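Local structure of translation initiation factor eif-2b-like protein (Chaetomium thermophilum, 4ZEO) at residues K172-R177 against T394-R399; E190-E193 against S199-R202. The protein probably serves as the regulatory delta subunit of eIF2B, the guanine nucleotide exchange factor for eIF2 in translation initiation. All coordinates share one frame; numbering follows the deposited sequence.

Contact 1: residues K172-R177 against T394-R399; sequences KDSISR and TINFDR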
ATOM      1  N   LYS A 172      -1.116  -9.774  -2.291  1.00 60.20           N
ATOM      2  CA  LYS A 172      -2.171  -9.345  -1.382  1.00 60.38           C
ATOM      3  C   LYS A 172      -2.293  -7.851  -1.145  1.00 58.73           C
ATOM      4  O   LYS A 172      -3.366  -7.300  -1.304  1.00 58.20           O
ATOM      5  CB  LYS A 172      -2.020 -10.054  -0.021  1.00 64.17           C
ATOM      6  CG  LYS A 172      -1.658 -11.503  -0.130  1.00 65.97           C
ATOM      7  CD  LYS A 172      -1.672 -12.196   1.211  1.00 68.73           C
ATOM      8  CE  LYS A 172      -1.398 -13.701   1.033  1.00 70.43           C
ATOM      9  NZ  LYS A 172      -2.328 -14.573   1.816  1.00 72.02           N
ATOM     10  N   ASP A 173      -1.218  -7.183  -0.765  1.00 59.84           N
ATOM     11  CA  ASP A 173      -1.338  -5.769  -0.429  1.00 59.35           C
ATOM     12  C   ASP A 173      -1.465  -4.875  -1.664  1.00 55.41           C
ATOM     13  O   ASP A 173      -1.063  -5.242  -2.768  1.00 55.43           O
ATOM     14  CB  ASP A 173      -0.170  -5.330   0.446  1.00 62.59           C
ATOM     15  CG  ASP A 173       1.146  -5.489  -0.239  1.00 65.86           C
ATOM     16  OD1 ASP A 173       1.458  -6.629  -0.650  1.00 68.45           O
ATOM     17  OD2 ASP A 173       1.858  -4.475  -0.374  1.00 68.98           O
ATOM     18  N   SER A 174      -2.059  -3.707  -1.454  1.00 51.57           N
ATOM     19  CA  SER A 174      -2.350  -2.759  -2.517  1.00 48.30           C
ATOM     20  C   SER A 174      -1.089  -2.237  -3.212  1.00 46.62           C
ATOM     21  O   SER A 174      -1.100  -1.999  -4.417  1.00 46.16           O
ATOM     22  CB  SER A 174      -3.162  -1.581  -1.969  1.00 48.11           C
ATOM     23  OG  SER A 174      -2.505  -0.999  -0.868  1.00 51.69           O
ATOM     24  N   ILE A 175      -0.023  -2.033  -2.448  1.00 45.78           N
ATOM     25  CA  ILE A 175       1.225  -1.542  -3.006  1.00 42.73           C
ATOM     26  C   ILE A 175       1.913  -2.578  -3.902  1.00 45.60           C
ATOM     27  O   ILE A 175       2.375  -2.227  -4.991  1.00 47.77           O
ATOM     28  CB  ILE A 175       2.153  -1.067  -1.878  1.00 40.50           C
ATOM     29  CG1 ILE A 175       1.526   0.174  -1.265  1.00 38.10           C
ATOM     30  CG2 ILE A 175       3.515  -0.694  -2.381  1.00 40.72           C
ATOM     31  CD1 ILE A 175       1.193   1.227  -2.284  1.00 33.75           C
ATOM     32  N   SER A 176       1.952  -3.842  -3.466  1.00 45.52           N
ATOM     33  CA  SER A 176       2.508  -4.934  -4.278  1.00 43.48           C
ATOM     34  C   SER A 176       1.684  -5.100  -5.529  1.00 41.77           C
ATOM     35  O   SER A 176       2.209  -5.321  -6.620  1.00 43.53           O
ATOM     36  CB  SER A 176       2.484  -6.273  -3.542  1.00 44.82           C
ATOM     37  OG  SER A 176       3.407  -6.321  -2.490  1.00 49.79           O
ATOM     38  N   ARG A 177       0.375  -5.009  -5.358  1.00 39.13           N
ATOM     39  CA  ARG A 177      -0.514  -5.142  -6.491  1.00 38.50           C
ATOM     40  C   ARG A 177      -0.241  -4.009  -7.485  1.00 36.70           C
ATOM     41  O   ARG A 177      -0.121  -4.259  -8.689  1.00 38.35           O
ATOM     42  CB  ARG A 177      -1.974  -5.149  -6.035  1.00 38.04           C
ATOM     43  CG  ARG A 177      -2.384  -6.419  -5.319  1.00 40.32           C
ATOM     44  CD  ARG A 177      -3.766  -6.245  -4.697  1.00 42.29           C
ATOM     45  NE  ARG A 177      -4.777  -6.122  -5.742  1.00 42.32           N
ATOM     46  CZ  ARG A 177      -6.036  -5.747  -5.541  1.00 43.84           C
ATOM     47  NH1 ARG A 177      -6.460  -5.445  -4.316  1.00 45.10           N
ATOM     48  NH2 ARG A 177      -6.866  -5.670  -6.575  1.00 43.10           N
ATOM     49  N   THR A 394       0.559   8.053  -0.244  1.00 35.04           N
ATOM     50  CA  THR A 394      -0.492   8.947  -0.722  1.00 35.36           C
ATOM     51  C   THR A 394      -1.336   8.296  -1.804  1.00 36.00           C
ATOM     52  O   THR A 394      -2.517   8.601  -1.927  1.00 37.98           O
ATOM     53  CB  THR A 394       0.081  10.280  -1.289  1.00 30.64           C
ATOM     54  OG1 THR A 394       0.973  10.006  -2.372  1.00 29.74           O
ATOM     55  CG2 THR A 394       0.808  11.033  -0.234  1.00 28.33           C
ATOM     56  N   ILE A 395      -0.724   7.403  -2.578  1.00 35.93           N
ATOM     57  CA  ILE A 395      -1.387   6.723  -3.710  1.00 38.92           C
ATOM     58  C   ILE A 395      -2.559   5.819  -3.228  1.00 37.57           C
ATOM     59  O   ILE A 395      -3.447   5.471  -3.994  1.00 39.08           O
ATOM     60  CB  ILE A 395      -0.346   5.875  -4.532  1.00 34.58           C
ATOM     61  CG1 ILE A 395      -0.876   5.469  -5.906  1.00 38.32           C
ATOM     62  CG2 ILE A 395       0.097   4.622  -3.770  1.00 31.56           C
ATOM     63  CD1 ILE A 395      -0.799   6.517  -6.952  1.00 39.96           C
ATOM     64  N   ASN A 396      -2.540   5.468  -1.946  1.00 35.93           N
ATOM     65  CA  ASN A 396      -3.582   4.672  -1.313  1.00 36.15           C
ATOM     66  C   ASN A 396      -4.798   5.519  -0.865  1.00 36.23           C
ATOM     67  O   ASN A 396      -5.810   4.967  -0.456  1.00 35.87           O
ATOM     68  CB  ASN A 396      -3.007   3.909  -0.106  1.00 34.07           C
ATOM     69  CG  ASN A 396      -2.096   2.745  -0.509  1.00 37.52           C
ATOM     70  OD1 ASN A 396      -2.425   1.967  -1.400  1.00 41.26           O
ATOM     71  ND2 ASN A 396      -0.945   2.640   0.135  1.00 36.83           N
ATOM     72  N   PHE A 397      -4.674   6.843  -0.900  1.00 36.33           N
ATOM     73  CA  PHE A 397      -5.787   7.729  -0.558  1.00 40.93           C
ATOM     74  C   PHE A 397      -6.831   7.789  -1.647  1.00 49.50           C
ATOM     75  O   PHE A 397      -6.523   7.729  -2.840  1.00 49.01           O
ATOM     76  CB  PHE A 397      -5.309   9.155  -0.278  1.00 36.52           C
ATOM     77  CG  PHE A 397      -4.644   9.328   1.054  1.00 33.78           C
ATOM     78  CD1 PHE A 397      -3.516   8.588   1.372  1.00 32.09           C
ATOM     79  CD2 PHE A 397      -5.095  10.274   1.955  1.00 33.37           C
ATOM     80  CE1 PHE A 397      -2.878   8.745   2.585  1.00 31.13           C
ATOM     81  CE2 PHE A 397      -4.465  10.452   3.173  1.00 33.52           C
ATOM     82  CZ  PHE A 397      -3.347   9.682   3.491  1.00 32.46           C
ATOM     83  N   ASP A 398      -8.079   7.898  -1.230  1.00 59.92           N
ATOM     84  CA  ASP A 398      -9.149   8.161  -2.165  1.00 71.07           C
ATOM     85  C   ASP A 398      -9.172   9.668  -2.338  1.00 80.24           C
ATOM     86  O   ASP A 398      -9.619  10.382  -1.461  1.00 80.73           O
ATOM     87  CB  ASP A 398     -10.481   7.638  -1.640  1.00 71.41           C
ATOM     88  CG  ASP A 398     -11.594   7.750  -2.655  1.00 73.83           C
ATOM     89  OD1 ASP A 398     -12.767   7.825  -2.245  1.00 74.32           O
ATOM     90  OD2 ASP A 398     -11.295   7.751  -3.866  1.00 75.96           O
ATOM     91  N   ARG A 399      -8.633  10.169  -3.434  1.00 92.83           N
ATOM     92  CA  ARG A 399      -8.557  11.613  -3.613  1.00105.25           C
ATOM     93  C   ARG A 399      -9.809  12.104  -4.323  1.00121.68           C
ATOM     94  O   ARG A 399     -10.230  13.249  -4.135  1.00125.74           O
ATOM     95  CB  ARG A 399      -7.298  12.000  -4.390  1.00104.28           C
ATOM     96  CG  ARG A 399      -6.133  11.086  -4.102  1.00100.87           C
ATOM     97  CD  ARG A 399      -4.863  11.572  -4.749  1.00101.30           C
ATOM     98  NE  ARG A 399      -3.870  10.504  -4.824  1.00101.84           N
ATOM     99  CZ  ARG A 399      -3.360  10.057  -5.968  1.00107.46           C
ATOM    100  NH1 ARG A 399      -2.475   9.077  -5.958  1.00107.21           N
ATOM    101  NH2 ARG A 399      -3.727  10.594  -7.122  1.00112.06           N
TER

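Contact 2: residues E190-E193 against S199-R202; sequences ESYE and SLSR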
ATOM      1  N   GLU A 190       5.544  -1.345 -24.197  1.00 62.00           N
ATOM      2  CA  GLU A 190       6.695  -1.757 -25.003  1.00 67.79           C
ATOM      3  C   GLU A 190       6.213  -2.522 -26.222  1.00 69.73           C
ATOM      4  O   GLU A 190       6.645  -2.268 -27.343  1.00 73.05           O
ATOM      5  CB  GLU A 190       7.675  -2.624 -24.189  1.00 70.07           C
ATOM      6  CG  GLU A 190       8.581  -1.849 -23.224  1.00 71.45           C
ATOM      7  CD  GLU A 190       9.545  -2.741 -22.418  1.00 73.12           C
ATOM      8  OE1 GLU A 190       9.088  -3.720 -21.778  1.00 70.50           O
ATOM      9  OE2 GLU A 190      10.769  -2.468 -22.448  1.00 76.04           O
ATOM     10  N   SER A 191       5.289  -3.442 -25.988  1.00 68.31           N
ATOM     11  CA  SER A 191       4.745  -4.291 -27.032  1.00 70.79           C
ATOM     12  C   SER A 191       3.876  -3.517 -28.011  1.00 68.37           C
ATOM     13  O   SER A 191       3.698  -3.930 -29.149  1.00 71.32           O
ATOM     14  CB  SER A 191       3.931  -5.422 -26.407  1.00 74.37           C
ATOM     15  OG  SER A 191       4.779  -6.427 -25.878  1.00 81.90           O
ATOM     16  N   TYR A 192       3.283  -2.423 -27.543  1.00 63.67           N
ATOM     17  CA  TYR A 192       2.268  -1.729 -28.325  1.00 61.07           C
ATOM     18  C   TYR A 192       2.752  -1.212 -29.687  1.00 65.32           C
ATOM     19  O   TYR A 192       3.803  -0.570 -29.797  1.00 65.88           O
ATOM     20  CB  TYR A 192       1.702  -0.570 -27.522  1.00 54.25           C
ATOM     21  CG  TYR A 192       0.638   0.183 -28.265  1.00 53.50           C
ATOM     22  CD1 TYR A 192      -0.631  -0.361 -28.422  1.00 51.79           C
ATOM     23  CD2 TYR A 192       0.895   1.435 -28.823  1.00 54.40           C
ATOM     24  CE1 TYR A 192      -1.616   0.322 -29.105  1.00 51.71           C
ATOM     25  CE2 TYR A 192      -0.088   2.124 -29.505  1.00 53.82           C
ATOM     26  CZ  TYR A 192      -1.341   1.561 -29.639  1.00 53.07           C
ATOM     27  OH  TYR A 192      -2.336   2.232 -30.314  1.00 55.52           O
ATOM     28  N   GLU A 193       1.945  -1.474 -30.710  1.00 67.92           N
ATOM     29  CA  GLU A 193       2.174  -0.932 -32.040  1.00 74.06           C
ATOM     30  C   GLU A 193       0.915  -0.255 -32.546  1.00 71.67           C
ATOM     31  O   GLU A 193      -0.138  -0.877 -32.608  1.00 70.85           O
ATOM     32  CB  GLU A 193       2.586  -2.032 -33.008  1.00 81.97           C
ATOM     33  CG  GLU A 193       3.977  -2.590 -32.784  1.00 86.73           C
ATOM     34  CD  GLU A 193       4.210  -3.829 -33.611  1.00 92.93           C
ATOM     35  OE1 GLU A 193       3.454  -4.803 -33.419  1.00 92.09           O
ATOM     36  OE2 GLU A 193       5.127  -3.823 -34.463  1.00 99.58           O
ATOM     37  N   SER A 199      -3.570   6.787 -34.178  1.00 74.14           N
ATOM     38  CA  SER A 199      -2.607   7.321 -33.232  1.00 73.03           C
ATOM     39  C   SER A 199      -2.806   6.665 -31.876  1.00 69.59           C
ATOM     40  O   SER A 199      -3.904   6.229 -31.543  1.00 66.30           O
ATOM     41  CB  SER A 199      -2.734   8.831 -33.100  1.00 74.96           C
ATOM     42  OG  SER A 199      -3.911   9.164 -32.392  1.00 74.45           O
ATOM     43  N   LEU A 200      -1.736   6.598 -31.096  1.00 70.15           N
ATOM     44  CA  LEU A 200      -1.809   6.037 -29.765  1.00 65.50           C
ATOM     45  C   LEU A 200      -2.810   6.831 -28.933  1.00 63.32           C
ATOM     46  O   LEU A 200      -3.576   6.255 -28.159  1.00 59.21           O
ATOM     47  CB  LEU A 200      -0.422   6.062 -29.110  1.00 64.97           C
ATOM     48  CG  LEU A 200      -0.214   5.764 -27.615  1.00 62.08           C
ATOM     49  CD1 LEU A 200       1.189   5.195 -27.407  1.00 62.03           C
ATOM     50  CD2 LEU A 200      -0.428   6.978 -26.717  1.00 61.48           C
ATOM     51  N   SER A 201      -2.818   8.152 -29.132  1.00 66.17           N
ATOM     52  CA  SER A 201      -3.678   9.076 -28.380  1.00 63.79           C
ATOM     53  C   SER A 201      -5.152   8.735 -28.520  1.00 63.62           C
ATOM     54  O   SER A 201      -5.952   9.100 -27.679  1.00 65.70           O
ATOM     55  CB  SER A 201      -3.454  10.531 -28.808  1.00 66.97           C
ATOM     56  OG  SER A 201      -3.821  10.745 -30.151  1.00 72.51           O
ATOM     57  N   ARG A 202      -5.516   8.148 -29.648  1.00 64.56           N
ATOM     58  CA  ARG A 202      -6.891   7.740 -29.925  1.00 66.25           C
ATOM     59  C   ARG A 202      -7.165   6.228 -29.729  1.00 68.37           C
ATOM     60  O   ARG A 202      -8.285   5.842 -29.401  1.00 72.36           O
ATOM     61  CB  ARG A 202      -7.275   8.216 -31.335  1.00 72.20           C
ATOM     62  CG  ARG A 202      -7.467   9.752 -31.378  1.00 75.09           C
ATOM     63  CD  ARG A 202      -8.326  10.248 -32.555  1.00 81.85           C
ATOM     64  NE  ARG A 202      -8.051  11.659 -32.861  1.00 86.55           N
ATOM     65  CZ  ARG A 202      -8.654  12.367 -33.816  1.00 91.95           C
ATOM     66  NH1 ARG A 202      -9.598  11.819 -34.572  1.00 94.17           N
ATOM     67  NH2 ARG A 202      -8.322  13.640 -34.007  1.00 95.99           N
TER

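Contact 1: residues K172-R177 against T394-R399
The N-terminal end of helix 174-191 meets the 3-10 turn 394-396, which follows strand 387-391 of the parallel sheet; Ser174 and Ile175 face Ile395 and Asn396 across the join. The contact is small and buried. Asn396 carries most of it through its amide. With CG anti to its carbonyl carbon (chi1 -72°), the amide reaches toward the helix start. Asn396 OD1 lies 3.0 Å from Ser174 OG. A hydrogen bond is possible here, but the hydroxyl proton has another acceptor within reach. The other branch of the amide meets carbon: Asn396 ND2 sits 3.5 Å from Ile175 CD1, and the two side chains cross at about a right angle. Ile175 CD1 also touches Ile395 CG2 at 3.9 Å. Shortening Asn396 to an alanine is likely to leave Ser174 OG without this amide oxygen and to open a gap beside Ile175 CD1.

The helix start has its own cap. Asp173 is the N-cap, and Asp173 OD2 accepts from Ser176 N at 3.2 Å, well above the carboxylate plane. Ser176 OG donates to Asp173 OD1 at 2.7 Å, on the syn side. The two bonds use both oxygens and should limit rotation of the carboxylate.

Glu360 accepts from Ser174 N, and Asn228 ND2 binds the carbonyls of Ile395 and Phe397. A capped helix start resting on a turn beyond a sheet strand here joins the helical N-terminal part to the Rossmann-like part, the two-part architecture of the eIF2B alpha/beta/delta family.

Contact 2: residues E190-E193 against S199-R202
The Tyr192 ring is approached by Leu200 CD1 at a slant, neither squarely over a face nor at the edge. Phe204, one helical turn beyond Leu200, packs against the same ring in a T-shaped (edge-to-face) arrangement. The ring carbons on one side make the contact with the leucine: Tyr192 CE2 is 3.9 Å from Leu200 CD1, and Tyr192 CD2 is 4.0 Å from that same methyl. Leu200 CB also comes within 4.0 Å of Tyr192 CE2. The tyrosine has CG anti to the backbone N (chi1 -179°), which extends the ring from the end of helix 174-191 toward the start of helix 200-219. There its hydroxyl passes the helix backbone, with Tyr192 OH 3.9 Å from Leu200 CA. The hydroxyl itself is hydrogen-bonded to His203 ND1, just past the segment.

Ser199 is the N-cap of the second helix. Ser199 OG is hydrogen-bonded to Ser201 OG at 2.7 Å, and either hydroxyl could be the donor. At the end of the first helix, Lys250 NZ binds the carbonyl oxygens of Glu190 and Tyr192.

Between the two segments the contact is therefore apolar. The aromatic ring pairs with an aliphatic side chain, while the polar end of the tyrosine is satisfied by a histidine, so a phenol can be buried where two successive helices are joined by a short loop.

Overall arrangement
Both contacts use helix 174-191, at its two ends. Contact 1 is at its N-terminal end, its centre about 4 Å from the centre of the chain; contact 2 is at its C-terminal end, its centre about 29 Å from the centre of the chain. Their centres are 27 Å apart and they do not touch. The touching residues are buried in both, but contact 1 lies at the heart of the chain and contact 2 near the far end of the helical part. Contact 1 joins parts of the chain over 200 residues apart and mixes an amide and a hydroxyl with isoleucines. Contact 2 is local, linking consecutive helices through a tyrosine and a leucine. One ties the helical part to the Rossmann-like part; the other brackets the loop between two successive helices.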